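Local coordinates for protein 4-amino-4-deoxy-L-arabinose transferase or related glycosyltransferases of PMT family (Cupriavidus metallidurans, PDB 5EZM) that probably transfers 4-amino-4-deoxy-L-arabinose to lipid A, as a zinc-binding integral membrane glycosyltransferase of the GT-C fold, at residues M502-A507 with R520-V525. Sequence-based numbering, arbitrary orientation.
Sequences MMVGQA and RVVPDV
A single parallel beta bridge, Val504 with Val522, fastens the loop before helix 525-534 to the outermost strand, 502-504, of the mixed sheet in the C-terminal domain. Two backbone bonds make it, one on each side of Val504: Val522 N donates to Met503 O (3.1 Å), and Gly505 N donates to Val522 O (3.1 Å) with an N-H...O angle of 160°. Val522 is thus gripped through both its N-H and its carbonyl, and the strand's other edge is taken by backbone bonds of Met502 and Val504 to Leu483, Gly485 and Gln487, along and just past strand 483-486. Just beyond the bridge, the chain bends at Gly505, whose phi is positive (74°), and its CA comes close to Pro523 O as a CA-H...O contact (3.2 Å).

The side chains sort onto two faces. Val504 and Val522 run alongside each other on one face, their CG2 methyls 3.7 Å apart; both reach Phe528 of helix 525-534 and Tyr484 of the neighbouring strand. Val504 carries CG1 anti to its backbone N (chi1 173°), which brings that methyl to Val525 CA (4.1 Å) at the start of the helix. Met502 shares this face, its CG lying 4.4 Å from Val522 CG2. On the other face Met503 CB meets Val521 CG2 at 4.0 Å, while the thioether end bends away; both residues pack on Leu83. Asp524 occupies the N-cap position, its OD1 hydrogen-bonded to Ser527 OG. After helix 511-516 the chain thus returns as a loop, bridges once to the edge strand of an alpha/beta sheet and enters helix 525-534, which packs there through Phe528.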
loop_
_atom_site.group_PDB
_atom_site.type_symbol
_atom_site.label_atom_id
_atom_site.label_comp_id
_atom_site.label_asym_id
_atom_site.label_seq_id
_atom_site.Cartn_x
_atom_site.Cartn_y
_atom_site.Cartn_z
ATOM N N MET A 502 10.185 -18.771 15.349
ATOM C CA MET A 502 10.884 -19.942 14.833
ATOM C C MET A 502 9.847 -20.842 14.177
ATOM O O MET A 502 9.064 -21.504 14.867
ATOM C CB MET A 502 11.644 -20.683 15.927
ATOM C CG MET A 502 12.312 -21.945 15.414
ATOM S SD MET A 502 13.578 -22.567 16.528
ATOM C CE MET A 502 14.686 -21.158 16.560
ATOM N N MET A 503 9.839 -20.857 12.846
ATOM C CA MET A 503 8.778 -21.522 12.105
ATOM C C MET A 503 8.809 -23.028 12.337
ATOM O O MET A 503 9.872 -23.658 12.292
ATOM C CB MET A 503 8.897 -21.207 10.616
ATOM C CG MET A 503 8.596 -19.758 10.279
ATOM S SD MET A 503 6.995 -19.231 10.926
ATOM C CE MET A 503 5.877 -20.302 10.028
ATOM N N VAL A 504 7.633 -23.599 12.584
ATOM C CA VAL A 504 7.458 -25.027 12.824
ATOM C C VAL A 504 6.482 -25.559 11.787
ATOM O O VAL A 504 5.355 -25.062 11.678
ATOM C CB VAL A 504 6.950 -25.308 14.247
ATOM C CG1 VAL A 504 6.611 -26.778 14.403
ATOM C CG2 VAL A 504 7.982 -24.874 15.275
ATOM N N GLY A 505 6.909 -26.569 11.034
ATOM C CA GLY A 505 6.058 -27.150 10.014
ATOM C C GLY A 505 5.904 -26.269 8.793
ATOM O O GLY A 505 6.869 -25.635 8.358
ATOM N N GLN A 506 4.695 -26.217 8.232
ATOM C CA GLN A 506 4.446 -25.444 7.020
ATOM C C GLN A 506 4.731 -23.966 7.256
ATOM O O GLN A 506 4.018 -23.300 8.015
ATOM C CB GLN A 506 3.009 -25.645 6.542
ATOM C CG GLN A 506 2.632 -27.095 6.246
ATOM C CD GLN A 506 3.130 -27.582 4.896
ATOM O OE1 GLN A 506 4.165 -27.138 4.400
ATOM N NE2 GLN A 506 2.384 -28.499 4.291
ATOM N N ALA A 507 5.769 -23.451 6.606
ATOM C CA ALA A 507 6.214 -22.080 6.798
ATOM C C ALA A 507 5.524 -21.091 5.869
ATOM O O ALA A 507 5.846 -19.898 5.911
ATOM C CB ALA A 507 7.732 -21.989 6.609
ATOM N N ARG A 520 17.570 -23.313 11.283
ATOM C CA ARG A 520 16.864 -22.227 11.947
ATOM C C ARG A 520 15.372 -22.501 12.081
ATOM O O ARG A 520 14.614 -21.596 12.452
ATOM C CB ARG A 520 17.085 -20.918 11.185
ATOM C CG ARG A 520 18.514 -20.706 10.712
ATOM C CD ARG A 520 18.611 -19.513 9.775
ATOM N NE ARG A 520 18.402 -18.245 10.466
ATOM C CZ ARG A 520 19.377 -17.396 10.777
ATOM N NH1 ARG A 520 20.631 -17.679 10.450
ATOM N NH2 ARG A 520 19.098 -16.263 11.408
ATOM N N VAL A 521 14.936 -23.725 11.800
ATOM C CA VAL A 521 13.518 -24.037 11.657
ATOM C C VAL A 521 13.290 -25.486 12.071
ATOM O O VAL A 521 14.141 -26.352 11.843
ATOM C CB VAL A 521 13.055 -23.759 10.206
ATOM C CG1 VAL A 521 11.911 -24.667 9.795
ATOM C CG2 VAL A 521 12.652 -22.301 10.052
ATOM N N VAL A 522 12.153 -25.745 12.707
ATOM C CA VAL A 522 11.708 -27.102 13.000
ATOM C C VAL A 522 10.958 -27.616 11.773
ATOM O O VAL A 522 9.970 -26.988 11.361
ATOM C CB VAL A 522 10.818 -27.152 14.247
ATOM C CG1 VAL A 522 10.638 -28.588 14.717
ATOM C CG2 VAL A 522 11.406 -26.288 15.355
ATOM N N PRO A 523 11.383 -28.730 11.167
ATOM C CA PRO A 523 10.769 -29.138 9.892
ATOM C C PRO A 523 9.306 -29.515 10.015
ATOM O O PRO A 523 8.495 -29.102 9.179
ATOM C CB PRO A 523 11.624 -30.338 9.456
ATOM C CG PRO A 523 12.861 -30.278 10.291
ATOM C CD PRO A 523 12.451 -29.650 11.580
ATOM N N ASP A 524 8.947 -30.295 11.031
ATOM C CA ASP A 524 7.588 -30.788 11.187
ATOM C C ASP A 524 7.202 -30.729 12.655
ATOM O O ASP A 524 8.056 -30.637 13.540
ATOM C CB ASP A 524 7.449 -32.218 10.654
ATOM C CG ASP A 524 8.464 -33.165 11.263
ATOM O OD1 ASP A 524 9.532 -32.692 11.706
ATOM O OD2 ASP A 524 8.197 -34.383 11.299
ATOM N N VAL A 525 5.893 -30.791 12.905
ATOM C CA VAL A 525 5.389 -30.706 14.273
ATOM C C VAL A 525 5.877 -31.886 15.103
ATOM O O VAL A 525 6.077 -31.762 16.318
ATOM C CB VAL A 525 3.848 -30.611 14.264
ATOM C CG1 VAL A 525 3.311 -30.391 15.672
ATOM C CG2 VAL A 525 3.389 -29.496 13.334
#